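Local atomic coordinates of CRISPR-associated endonuclease C2c1 (Alicyclobacillus acidoterrestris, PDB entry 5U31), a protein that cuts target DNA as an RNA-guided CRISPR endonuclease, using a guide RNA, recognition of a PAM sequence and a RuvC nuclease domain. Residues C69-Q81 and P89-R101. The protein carries 3 engineered substitutions. Sequence-based numbering, arbitrary orientation.
Sequences CKAELLERLRARQ and PAGSDDELLQLAR
Gly91 O is gripped end-on by the guanidinium of Arg78, at 2.8 Å from NH1 and 2.9 Å from NH2. NH1 also donates to Asp93 OD1 at 2.7 Å, an almost straight bond (171°) that is part of a salt bridge. Both acceptors lie close to the guanidinium plane. Leu96 CD2 sits over the centre of one guanidinium face, 3.4 Å above the plane. The Arg78 chain bends at chi2 (-57°), which brings the guanidinium to the carbonyls of Ala90 and Gly91 and to the Asp93 carboxylate. Ala90 O receives a straight bond from Gln81 NE2 (2.8 Å) and a weak one from Arg78 NH2. Gln81 NE2 also donates to Phe186 O.

Ser92 N-caps helix 93-107 and forms a capping box with Glu95. Leu96 fits as a knob into the hole made by Leu74, Leu77, Arg78 and Gln81. Farther along, Leu97 CD2 packs 3.7 Å from both Leu73 CD1 and Leu74 CG, while its CD1 lies against the aliphatic chain of Lys70. Leu73 CD1 reaches Ala100 CB at 3.6 Å. The short helical segments cross at 98°. Helix 17-45 adjoins this apolar end through Trp40 and Leu44.

The contact joins two consecutive helices of the REC1 domain, away from the annotated sites. Two backbone carbonyls and one carboxylate share the polar grip. The carbonyl part should depend on the backbone path of 90-91, while Asp93 adds charge pairing.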
# COMPACT_ATOMS: atom_id res chain seq x y z
N CYS A 69 24.65 -28.35 8.77
CA CYS A 69 25.28 -27.76 7.60
C CYS A 69 26.75 -28.16 7.50
O CYS A 69 27.20 -28.67 6.47
CB CYS A 69 25.17 -26.24 7.64
SG CYS A 69 23.58 -25.57 7.13
N LYS A 70 27.51 -27.92 8.57
CA LYS A 70 28.93 -28.24 8.55
C LYS A 70 29.15 -29.72 8.26
O LYS A 70 30.02 -30.07 7.45
CB LYS A 70 29.56 -27.85 9.89
CG LYS A 70 29.23 -26.43 10.29
CD LYS A 70 30.05 -25.96 11.46
CE LYS A 70 29.71 -24.53 11.79
NZ LYS A 70 30.61 -23.97 12.82
N ALA A 71 28.36 -30.59 8.89
CA ALA A 71 28.51 -32.03 8.66
C ALA A 71 28.23 -32.39 7.20
O ALA A 71 28.92 -33.23 6.62
CB ALA A 71 27.58 -32.81 9.59
N GLU A 72 27.22 -31.76 6.60
CA GLU A 72 26.92 -32.01 5.20
C GLU A 72 27.93 -31.33 4.29
O GLU A 72 28.29 -31.87 3.24
CB GLU A 72 25.50 -31.55 4.88
CG GLU A 72 25.07 -31.80 3.45
CD GLU A 72 23.66 -31.31 3.20
OE1 GLU A 72 22.95 -31.05 4.20
OE2 GLU A 72 23.26 -31.18 2.02
N LEU A 73 28.37 -30.13 4.68
CA LEU A 73 29.40 -29.45 3.90
C LEU A 73 30.65 -30.30 3.80
O LEU A 73 31.16 -30.54 2.70
CB LEU A 73 29.72 -28.10 4.54
CG LEU A 73 30.30 -26.95 3.72
CD1 LEU A 73 31.47 -26.35 4.46
CD2 LEU A 73 30.69 -27.36 2.30
N LEU A 74 31.14 -30.80 4.93
CA LEU A 74 32.36 -31.59 4.94
C LEU A 74 32.19 -32.86 4.12
O LEU A 74 33.12 -33.29 3.42
CB LEU A 74 32.76 -31.92 6.37
CG LEU A 74 33.27 -30.71 7.16
CD1 LEU A 74 33.41 -31.07 8.62
CD2 LEU A 74 34.59 -30.25 6.60
N GLU A 75 31.01 -33.48 4.17
CA GLU A 75 30.74 -34.66 3.35
C GLU A 75 30.94 -34.35 1.87
O GLU A 75 31.51 -35.16 1.13
CB GLU A 75 29.33 -35.17 3.59
CG GLU A 75 29.19 -36.19 4.71
CD GLU A 75 27.79 -36.77 4.78
OE1 GLU A 75 27.00 -36.33 5.64
OE2 GLU A 75 27.46 -37.65 3.95
N ARG A 76 30.47 -33.18 1.41
CA ARG A 76 30.67 -32.80 0.02
C ARG A 76 32.13 -32.49 -0.27
O ARG A 76 32.66 -32.88 -1.31
CB ARG A 76 29.80 -31.60 -0.34
CG ARG A 76 28.33 -31.90 -0.39
CD ARG A 76 27.60 -30.85 -1.20
NE ARG A 76 26.16 -30.92 -1.01
CZ ARG A 76 25.28 -30.21 -1.71
NH1 ARG A 76 25.70 -29.38 -2.65
NH2 ARG A 76 23.99 -30.33 -1.46
N LEU A 77 32.80 -31.77 0.64
CA LEU A 77 34.18 -31.38 0.40
C LEU A 77 35.10 -32.59 0.36
O LEU A 77 35.96 -32.70 -0.52
CB LEU A 77 34.65 -30.39 1.46
CG LEU A 77 33.86 -29.09 1.61
CD1 LEU A 77 34.55 -28.12 2.55
CD2 LEU A 77 33.62 -28.46 0.25
N ARG A 78 34.93 -33.52 1.30
CA ARG A 78 35.77 -34.71 1.33
C ARG A 78 35.55 -35.55 0.09
O ARG A 78 36.51 -36.07 -0.50
CB ARG A 78 35.49 -35.54 2.58
CG ARG A 78 35.82 -34.85 3.90
CD ARG A 78 37.26 -34.42 3.98
NE ARG A 78 37.57 -33.88 5.29
CZ ARG A 78 38.74 -33.33 5.61
NH1 ARG A 78 38.94 -32.87 6.84
NH2 ARG A 78 39.70 -33.24 4.71
N ALA A 79 34.29 -35.71 -0.32
CA ALA A 79 33.98 -36.48 -1.52
C ALA A 79 34.50 -35.79 -2.77
O ALA A 79 34.87 -36.46 -3.73
CB ALA A 79 32.47 -36.70 -1.62
N ARG A 80 34.55 -34.46 -2.76
CA ARG A 80 35.11 -33.73 -3.90
C ARG A 80 36.62 -33.92 -3.98
O ARG A 80 37.16 -34.09 -5.08
CB ARG A 80 34.74 -32.25 -3.79
CG ARG A 80 35.38 -31.36 -4.84
CD ARG A 80 35.17 -31.90 -6.24
NE ARG A 80 33.78 -31.86 -6.65
CZ ARG A 80 33.37 -32.08 -7.90
NH1 ARG A 80 34.26 -32.35 -8.84
NH2 ARG A 80 32.08 -32.02 -8.19
N GLN A 81 37.31 -33.88 -2.84
CA GLN A 81 38.74 -34.16 -2.85
C GLN A 81 39.02 -35.52 -3.47
O GLN A 81 39.97 -35.68 -4.24
CB GLN A 81 39.30 -34.10 -1.42
CG GLN A 81 39.24 -32.72 -0.79
CD GLN A 81 39.75 -32.71 0.64
OE1 GLN A 81 39.49 -33.63 1.42
NE2 GLN A 81 40.48 -31.67 1.00
N PRO A 89 47.67 -32.28 0.72
CA PRO A 89 47.08 -32.22 2.06
C PRO A 89 45.57 -32.13 2.00
O PRO A 89 45.00 -31.41 1.18
CB PRO A 89 47.69 -30.95 2.67
CG PRO A 89 48.07 -30.11 1.50
CD PRO A 89 48.44 -31.07 0.39
N ALA A 90 44.91 -32.89 2.86
CA ALA A 90 43.45 -32.91 2.87
C ALA A 90 42.86 -31.80 3.73
O ALA A 90 41.70 -31.43 3.51
CB ALA A 90 42.94 -34.27 3.35
N GLY A 91 43.62 -31.27 4.68
CA GLY A 91 43.13 -30.21 5.54
C GLY A 91 42.24 -30.72 6.65
O GLY A 91 41.45 -31.65 6.45
N SER A 92 42.37 -30.14 7.84
CA SER A 92 41.50 -30.55 8.93
C SER A 92 40.08 -30.07 8.67
O SER A 92 39.83 -29.20 7.83
CB SER A 92 42.02 -30.02 10.26
OG SER A 92 41.93 -28.61 10.29
N ASP A 93 39.13 -30.66 9.40
CA ASP A 93 37.74 -30.21 9.31
C ASP A 93 37.63 -28.71 9.54
O ASP A 93 36.94 -28.01 8.79
CB ASP A 93 36.87 -30.97 10.31
CG ASP A 93 36.48 -32.34 9.82
OD1 ASP A 93 37.01 -32.78 8.78
OD2 ASP A 93 35.64 -32.99 10.49
N ASP A 94 38.32 -28.20 10.56
CA ASP A 94 38.19 -26.78 10.88
C ASP A 94 38.80 -25.91 9.78
O ASP A 94 38.23 -24.87 9.43
CB ASP A 94 38.84 -26.49 12.23
CG ASP A 94 38.47 -25.13 12.76
OD1 ASP A 94 39.20 -24.16 12.47
OD2 ASP A 94 37.43 -25.02 13.44
N GLU A 95 39.94 -26.32 9.22
CA GLU A 95 40.52 -25.56 8.12
C GLU A 95 39.56 -25.47 6.94
O GLU A 95 39.33 -24.38 6.40
CB GLU A 95 41.84 -26.19 7.68
CG GLU A 95 42.93 -26.09 8.72
CD GLU A 95 44.24 -26.69 8.25
OE1 GLU A 95 45.27 -25.98 8.33
OE2 GLU A 95 44.25 -27.86 7.81
N LEU A 96 38.97 -26.60 6.56
CA LEU A 96 38.05 -26.61 5.42
C LEU A 96 36.79 -25.80 5.71
O LEU A 96 36.27 -25.11 4.83
CB LEU A 96 37.68 -28.05 5.07
CG LEU A 96 38.44 -28.73 3.94
CD1 LEU A 96 39.93 -28.48 4.05
CD2 LEU A 96 38.15 -30.21 4.00
N LEU A 97 36.28 -25.87 6.95
CA LEU A 97 35.11 -25.08 7.30
C LEU A 97 35.41 -23.58 7.25
O LEU A 97 34.59 -22.79 6.77
CB LEU A 97 34.60 -25.47 8.68
CG LEU A 97 33.95 -26.85 8.81
CD1 LEU A 97 33.37 -27.02 10.19
CD2 LEU A 97 32.89 -27.04 7.77
N GLN A 98 36.58 -23.17 7.74
CA GLN A 98 36.95 -21.76 7.68
C GLN A 98 37.14 -21.29 6.25
O GLN A 98 36.73 -20.18 5.90
CB GLN A 98 38.21 -21.51 8.51
CG GLN A 98 37.98 -21.62 10.00
CD GLN A 98 39.19 -21.21 10.81
OE1 GLN A 98 40.12 -20.59 10.29
NE2 GLN A 98 39.20 -21.55 12.09
N LEU A 99 37.76 -22.12 5.40
CA LEU A 99 37.91 -21.76 4.00
C LEU A 99 36.55 -21.58 3.33
O LEU A 99 36.31 -20.58 2.65
CB LEU A 99 38.71 -22.84 3.27
CG LEU A 99 39.80 -22.39 2.29
CD1 LEU A 99 39.97 -23.42 1.17
CD2 LEU A 99 39.52 -21.01 1.72
N ALA A 100 35.65 -22.54 3.53
CA ALA A 100 34.33 -22.45 2.91
C ALA A 100 33.60 -21.20 3.36
O ALA A 100 32.97 -20.52 2.54
CB ALA A 100 33.51 -23.69 3.24
N ARG A 101 33.68 -20.88 4.65
CA ARG A 101 33.02 -19.68 5.14
C ARG A 101 33.65 -18.43 4.55
O ARG A 101 32.94 -17.48 4.21
CB ARG A 101 33.05 -19.65 6.66
CG ARG A 101 32.50 -18.38 7.25
CD ARG A 101 30.99 -18.33 7.16
NE ARG A 101 30.50 -17.01 7.54
CZ ARG A 101 29.22 -16.68 7.60
NH1 ARG A 101 28.28 -17.58 7.31
NH2 ARG A 101 28.87 -15.45 7.95